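Local coordinates for protein adenosine kinase, putative (Trypanosoma brucei, PDB 3OTX) that probably catalyses the magnesium-dependent transfer of phosphate from ATP to adenosine, giving AMP and ADP in purine salvage, at residues G64-N69 / I165-G170; A138-A143 / T172-V177. The protein carries 1 engineered substitution. All coordinates share one frame; numbering follows the deposited sequence. Where two conformers were deposited one is given.

Contact 1 of 2, residues G64-N69 / I165-G170. With AP5 (bis(adenosine)-5'-pentaphosphate), chain C.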
# COMPACT_ATOMS: atom_id res chain seq x y z
N GLY A 64 -10.41 4.99 0.81
CA GLY A 64 -9.33 4.27 0.13
C GLY A 64 -8.00 4.74 0.64
O GLY A 64 -7.85 5.02 1.84
N GLY A 65 -7.02 4.81 -0.28
CA GLY A 65 -5.62 5.07 0.09
C GLY A 65 -4.94 3.73 0.31
O GLY A 65 -5.42 2.90 1.06
N SER A 66 -3.81 3.53 -0.35
CA SER A 66 -3.12 2.24 -0.29
C SER A 66 -2.81 1.80 1.13
O SER A 66 -3.29 0.72 1.58
CB SER A 66 -1.84 2.29 -1.13
OG SER A 66 -1.15 1.07 -0.99
N GLY A 67 -2.06 2.61 1.86
CA GLY A 67 -1.71 2.24 3.23
C GLY A 67 -2.91 2.16 4.15
O GLY A 67 -2.93 1.38 5.08
N LEU A 68 -3.94 2.99 3.93
CA LEU A 68 -5.09 2.90 4.81
C LEU A 68 -5.84 1.58 4.55
O LEU A 68 -6.29 0.91 5.49
CB LEU A 68 -5.98 4.14 4.61
CG LEU A 68 -7.14 4.26 5.58
CD1 LEU A 68 -6.58 4.29 7.03
CD2 LEU A 68 -7.88 5.58 5.27
N ASN A 69 -5.94 1.17 3.29
CA ASN A 69 -6.45 -0.16 2.97
C ASN A 69 -5.67 -1.28 3.70
O ASN A 69 -6.26 -2.19 4.28
CB ASN A 69 -6.35 -0.42 1.47
CG ASN A 69 -7.31 0.40 0.66
OD1 ASN A 69 -8.35 0.89 1.14
ND2 ASN A 69 -7.00 0.50 -0.62
N ILE A 165 7.02 -2.64 13.72
CA ILE A 165 6.95 -2.87 12.28
C ILE A 165 6.47 -1.56 11.63
O ILE A 165 5.47 -1.00 12.07
CB ILE A 165 5.97 -4.03 11.93
CG1 ILE A 165 6.45 -5.36 12.49
CG2 ILE A 165 5.77 -4.11 10.41
CD1 ILE A 165 5.34 -6.42 12.63
N PHE A 166 7.22 -1.08 10.64
CA PHE A 166 6.96 0.19 9.97
C PHE A 166 6.72 -0.13 8.52
O PHE A 166 7.57 -0.75 7.87
CB PHE A 166 8.17 1.12 10.15
CG PHE A 166 8.43 1.47 11.60
CD1 PHE A 166 9.11 0.57 12.44
CD2 PHE A 166 7.98 2.69 12.12
CE1 PHE A 166 9.35 0.90 13.77
CE2 PHE A 166 8.21 3.00 13.47
CZ PHE A 166 8.90 2.11 14.28
N TYR A 167 5.55 0.28 8.02
CA TYR A 167 5.21 0.03 6.64
C TYR A 167 4.86 1.35 5.98
O TYR A 167 3.93 2.06 6.42
CB TYR A 167 4.02 -0.93 6.53
CG TYR A 167 3.46 -0.99 5.13
CD1 TYR A 167 4.17 -1.62 4.11
CD2 TYR A 167 2.26 -0.38 4.83
CE1 TYR A 167 3.66 -1.65 2.82
CE2 TYR A 167 1.75 -0.41 3.54
CZ TYR A 167 2.46 -1.04 2.56
OH TYR A 167 1.95 -1.06 1.28
N PHE A 168 5.57 1.65 4.90
CA PHE A 168 5.26 2.79 4.06
C PHE A 168 4.92 2.32 2.67
O PHE A 168 5.59 1.44 2.15
CB PHE A 168 6.46 3.73 3.95
CG PHE A 168 6.59 4.67 5.10
CD1 PHE A 168 6.74 4.19 6.43
CD2 PHE A 168 6.65 6.03 4.88
CE1 PHE A 168 6.87 5.09 7.51
CE2 PHE A 168 6.81 6.93 5.94
CZ PHE A 168 6.92 6.44 7.26
N SER A 169 3.89 2.91 2.07
CA SER A 169 3.66 2.66 0.65
C SER A 169 4.73 3.38 -0.16
O SER A 169 5.25 4.43 0.25
CB SER A 169 2.29 3.18 0.25
OG SER A 169 2.29 4.59 0.23
N GLY A 170 5.05 2.82 -1.33
CA GLY A 170 5.91 3.52 -2.26
C GLY A 170 5.33 4.88 -2.62
O GLY A 170 6.05 5.81 -2.90
PA AP5 C . -1.77 -9.35 -7.48
O1A AP5 C . -2.63 -9.29 -8.74
O2A AP5 C . -0.35 -9.81 -7.72
O3A AP5 C . -1.67 -7.94 -6.71
PB AP5 C . -1.56 -6.48 -7.38
O1B AP5 C . -1.12 -6.53 -8.81
O2B AP5 C . -0.77 -5.64 -6.44
O3B AP5 C . -3.10 -6.08 -7.32
PG AP5 C . -3.98 -4.99 -8.08
O1G AP5 C . -5.39 -5.49 -8.05
O2G AP5 C . -3.59 -4.76 -9.52
O3G AP5 C . -3.83 -3.79 -7.11
PD AP5 C . -4.43 -2.29 -7.19
O1D AP5 C . -5.28 -2.03 -8.41
O2D AP5 C . -3.25 -1.39 -6.92
O3D AP5 C . -5.45 -2.32 -5.94
PE AP5 C . -5.09 -2.01 -4.40
O1E AP5 C . -3.75 -2.61 -4.07
O2E AP5 C . -6.28 -2.39 -3.53
O5F AP5 C . -2.56 -10.25 -6.40
C5F AP5 C . -2.09 -10.35 -5.06
C4F AP5 C . -2.62 -11.63 -4.46
O4F AP5 C . -4.05 -11.67 -4.59
C3F AP5 C . -2.17 -12.90 -5.16
O3F AP5 C . -0.94 -13.33 -4.63
C2F AP5 C . -3.31 -13.85 -4.93
O2F AP5 C . -3.22 -14.41 -3.65
C1F AP5 C . -4.52 -12.91 -4.94
N9A AP5 C . -5.17 -12.78 -6.28
C8A AP5 C . -5.13 -11.66 -7.11
N7A AP5 C . -5.87 -11.95 -8.22
C5A AP5 C . -6.37 -13.20 -8.10
C6A AP5 C . -7.19 -13.98 -8.88
N6A AP5 C . -7.76 -13.50 -9.99
N1A AP5 C . -7.53 -15.23 -8.45
C2A AP5 C . -7.09 -15.73 -7.23
N3A AP5 C . -6.27 -14.94 -6.45
C4A AP5 C . -5.94 -13.70 -6.86
O5J AP5 C . -4.90 -0.40 -4.38
C5J AP5 C . -6.00 0.44 -4.72
C4J AP5 C . -5.81 1.68 -3.86
O4J AP5 C . -4.71 2.47 -4.35
C3J AP5 C . -6.99 2.66 -3.93
O3J AP5 C . -7.72 2.54 -2.71
C2J AP5 C . -6.34 4.04 -4.12
O2J AP5 C . -6.85 5.04 -3.24
C1J AP5 C . -4.89 3.75 -3.81
N9B AP5 C . -3.96 4.72 -4.42
C8B AP5 C . -3.86 4.98 -5.76
N7B AP5 C . -2.92 5.95 -5.90
C5B AP5 C . -2.44 6.29 -4.66
C6B AP5 C . -1.47 7.21 -4.23
N6B AP5 C . -0.83 8.06 -5.05
N1B AP5 C . -1.28 7.29 -2.88
C2B AP5 C . -1.89 6.47 -1.96
N3B AP5 C . -2.87 5.60 -2.38
C4B AP5 C . -3.10 5.50 -3.72
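The first turn of helix 66-76 rests against the C-terminal part of strand 165-169, the backbones coming nearest at Gly67 and Ser169, whose CA atoms are 6.0 Å apart. Tyr167 leans toward the helix and brings the edge of its ring to Gly67, CE2 lying 4.4 Å from the Gly67 CA and CA near the ring plane. Ser169 N, two residues on, lies above one face of the Tyr167 ring, offset toward the rim. Ser66 completes the meeting: its OG, anti to the backbone N (chi1 176°), passes 4.2 Å from Ser169 CB and is hydrogen-bonded to OD1 of Asp301, the predicted proton acceptor, and not to the strand. On its other side the helix start binds AP5. Gly65 N, at the N-cap, reaches the ribose hydroxyl O2J at 3.0 Å and O3J more weakly. Asn69 ND2 adds a 3.0 Å bond to O3J and a second one to Asp301 OD2, tying sugar, helix and predicted base together. Ser66 N meets adenine N3B at 3.0 Å, nearly straight at 166°, fixing the base relative to the sugar. Gly64 CA packs 3.7 Å from AP5 O3J. Two backbone N-H groups at the helix start and one side-chain amide a turn later thus bond to ribose and base. Paired glycines leading into a helix that grips the ribose belong to the substrate site of the PfkB family, as in ribokinase.

Contact 2 of 2, residues A138-A143 / T172-V177. With AP5 (bis(adenosine)-5'-pentaphosphate), chain C.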
# COMPACT_ATOMS: atom_id res chain seq x y z
N ALA A 138 -4.88 9.60 -8.86
CA ALA A 138 -4.85 10.06 -7.45
C ALA A 138 -4.61 11.56 -7.39
O ALA A 138 -3.59 12.05 -7.91
CB ALA A 138 -3.75 9.32 -6.68
N ASP A 139 -5.54 12.28 -6.74
CA ASP A 139 -5.41 13.71 -6.46
C ASP A 139 -5.14 13.84 -4.98
O ASP A 139 -6.07 13.77 -4.16
CB ASP A 139 -6.69 14.41 -6.89
CG ASP A 139 -6.71 15.88 -6.56
OD1 ASP A 139 -5.67 16.41 -6.12
OD2 ASP A 139 -7.76 16.50 -6.76
N LEU A 140 -3.86 13.91 -4.60
CA LEU A 140 -3.51 13.82 -3.19
C LEU A 140 -4.13 14.90 -2.29
O LEU A 140 -4.36 14.62 -1.11
CB LEU A 140 -2.01 13.81 -2.96
CG LEU A 140 -1.22 12.62 -3.55
CD1 LEU A 140 0.22 12.49 -2.94
CD2 LEU A 140 -1.94 11.32 -3.48
N GLY A 141 -4.31 16.11 -2.81
CA GLY A 141 -4.87 17.19 -1.98
C GLY A 141 -4.10 17.33 -0.68
O GLY A 141 -2.85 17.42 -0.67
N ALA A 142 -4.84 17.29 0.42
CA ALA A 142 -4.26 17.43 1.75
C ALA A 142 -3.10 16.46 1.98
O ALA A 142 -2.17 16.78 2.73
CB ALA A 142 -5.34 17.23 2.78
N ALA A 143 -3.14 15.26 1.38
CA ALA A 143 -2.11 14.26 1.68
C ALA A 143 -0.72 14.76 1.29
O ALA A 143 0.27 14.39 1.90
CB ALA A 143 -2.44 12.91 1.03
N THR A 172 4.26 7.11 -0.75
CA THR A 172 4.79 8.16 0.13
C THR A 172 6.02 8.87 -0.45
O THR A 172 6.31 9.98 -0.05
CB THR A 172 5.16 7.63 1.54
OG1 THR A 172 6.19 6.66 1.44
CG2 THR A 172 3.93 7.01 2.20
N LEU A 173 6.69 8.27 -1.42
CA LEU A 173 7.94 8.85 -1.93
C LEU A 173 7.69 10.10 -2.76
O LEU A 173 8.62 10.86 -3.05
CB LEU A 173 8.69 7.79 -2.75
CG LEU A 173 9.13 6.62 -1.87
CD1 LEU A 173 9.62 5.44 -2.71
CD2 LEU A 173 10.24 7.03 -0.87
N THR A 174 6.43 10.31 -3.15
CA THR A 174 6.11 11.53 -3.93
C THR A 174 5.83 12.77 -3.07
O THR A 174 5.69 13.88 -3.61
CB THR A 174 4.92 11.33 -4.90
OG1 THR A 174 3.68 11.51 -4.18
CG2 THR A 174 4.97 9.99 -5.57
N VAL A 175 5.77 12.58 -1.75
CA VAL A 175 5.42 13.65 -0.81
C VAL A 175 6.74 14.23 -0.27
O VAL A 175 7.27 15.20 -0.85
CB VAL A 175 4.44 13.18 0.27
CG1 VAL A 175 4.15 14.33 1.27
CG2 VAL A 175 3.12 12.66 -0.41
N ASP A 176 7.31 13.61 0.75
CA ASP A 176 8.62 14.04 1.24
C ASP A 176 9.41 12.84 1.70
O ASP A 176 9.06 12.19 2.69
CB ASP A 176 8.46 15.03 2.41
CG ASP A 176 9.75 15.70 2.80
OD1 ASP A 176 10.85 15.21 2.47
OD2 ASP A 176 9.67 16.77 3.46
N VAL A 177 10.49 12.56 1.00
CA VAL A 177 11.34 11.41 1.33
C VAL A 177 11.87 11.46 2.75
O VAL A 177 12.04 10.42 3.39
CB VAL A 177 12.51 11.28 0.31
CG1 VAL A 177 13.59 12.39 0.51
CG2 VAL A 177 13.16 9.87 0.38
PA AP5 C . -1.77 -9.35 -7.48
O1A AP5 C . -2.63 -9.29 -8.74
O2A AP5 C . -0.35 -9.81 -7.72
O3A AP5 C . -1.67 -7.94 -6.71
PB AP5 C . -1.56 -6.48 -7.38
O1B AP5 C . -1.12 -6.53 -8.81
O2B AP5 C . -0.77 -5.64 -6.44
O3B AP5 C . -3.10 -6.08 -7.32
PG AP5 C . -3.98 -4.99 -8.08
O1G AP5 C . -5.39 -5.49 -8.05
O2G AP5 C . -3.59 -4.76 -9.52
O3G AP5 C . -3.83 -3.79 -7.11
PD AP5 C . -4.43 -2.29 -7.19
O1D AP5 C . -5.28 -2.03 -8.41
O2D AP5 C . -3.25 -1.39 -6.92
O3D AP5 C . -5.45 -2.32 -5.94
PE AP5 C . -5.09 -2.01 -4.40
O1E AP5 C . -3.75 -2.61 -4.07
O2E AP5 C . -6.28 -2.39 -3.53
O5F AP5 C . -2.56 -10.25 -6.40
C5F AP5 C . -2.09 -10.35 -5.06
C4F AP5 C . -2.62 -11.63 -4.46
O4F AP5 C . -4.05 -11.67 -4.59
C3F AP5 C . -2.17 -12.90 -5.16
O3F AP5 C . -0.94 -13.33 -4.63
C2F AP5 C . -3.31 -13.85 -4.93
O2F AP5 C . -3.22 -14.41 -3.65
C1F AP5 C . -4.52 -12.91 -4.94
N9A AP5 C . -5.17 -12.78 -6.28
C8A AP5 C . -5.13 -11.66 -7.11
N7A AP5 C . -5.87 -11.95 -8.22
C5A AP5 C . -6.37 -13.20 -8.10
C6A AP5 C . -7.19 -13.98 -8.88
N6A AP5 C . -7.76 -13.50 -9.99
N1A AP5 C . -7.53 -15.23 -8.45
C2A AP5 C . -7.09 -15.73 -7.23
N3A AP5 C . -6.27 -14.94 -6.45
C4A AP5 C . -5.94 -13.70 -6.86
O5J AP5 C . -4.90 -0.40 -4.38
C5J AP5 C . -6.00 0.44 -4.72
C4J AP5 C . -5.81 1.68 -3.86
O4J AP5 C . -4.71 2.47 -4.35
C3J AP5 C . -6.99 2.66 -3.93
O3J AP5 C . -7.72 2.54 -2.71
C2J AP5 C . -6.34 4.04 -4.12
O2J AP5 C . -6.85 5.04 -3.24
C1J AP5 C . -4.89 3.75 -3.81
N9B AP5 C . -3.96 4.72 -4.42
C8B AP5 C . -3.86 4.98 -5.76
N7B AP5 C . -2.92 5.95 -5.90
C5B AP5 C . -2.44 6.29 -4.66
C6B AP5 C . -1.47 7.21 -4.23
N6B AP5 C . -0.83 8.06 -5.05
N1B AP5 C . -1.28 7.29 -2.88
C2B AP5 C . -1.89 6.47 -1.96
N3B AP5 C . -2.87 5.60 -2.38
C4B AP5 C . -3.10 5.50 -3.72
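Ala143 N donates to Leu140 O at 2.8 Å, closing a type II' beta turn at the end of strand 133-141, in the smaller, lid-like sheet of this ribokinase-type fold. Gly141 sits at the turn's second position with the positive phi (53°) that this turn needs. The turn faces the loop between strand 165-169 and helix 177-189, and Leu140 does most of the bridging with its two methyl branches. With CG beside its own backbone N (chi1 -63°), the side chain extends from the strand toward the loop. Its CD1 touches Thr174 OG1 at 3.8 Å and Val175 CG2 at 3.9 Å, the latter an apolar contact between side chains that slant across one another. Thr174 OG1 also makes a weak hydrogen bond to Phe171 O within its own loop. The other branch, CD2, borders the adenine, 3.8 Å from AP5 N6B. Ala138, two residues earlier on the same strand, sets its CB 3.6 Å from N7B, so alternate residues of the strand supply a hydrophobic wall for the base. Leu17 of strand 17-23 lies against both Ala138 and Leu140. At the loop's end Asp176 N-caps helix 177-189, its OD1 accepting a hydrogen bond from Asn178 N. Val175 sets both methyls by the carbonyl oxygen of Ala143, the last residue of the turn, CG1 the nearer at 3.9 Å.

In the fold
Contacts 1 and 2 have centres about 12 Å apart and interleave along the chain, in the order 64-69, 138-143, 165-170, 172-177. The last two segments are separated by Phe171 alone, an adenosine-binding residue, so strand 165-169 of the large mixed sheet leads directly from one contact into the other. Contact 1 joins that sheet to helix 66-76 deep in the chain; contact 2, nearer the periphery, joins the loop after the strand to strand 133-141 of the five-stranded sheet. Both touch the same adenosine half of AP5, contact 1 by polar bonds and contact 2 by apolar contact, so the nucleoside lies where the two sheets meet.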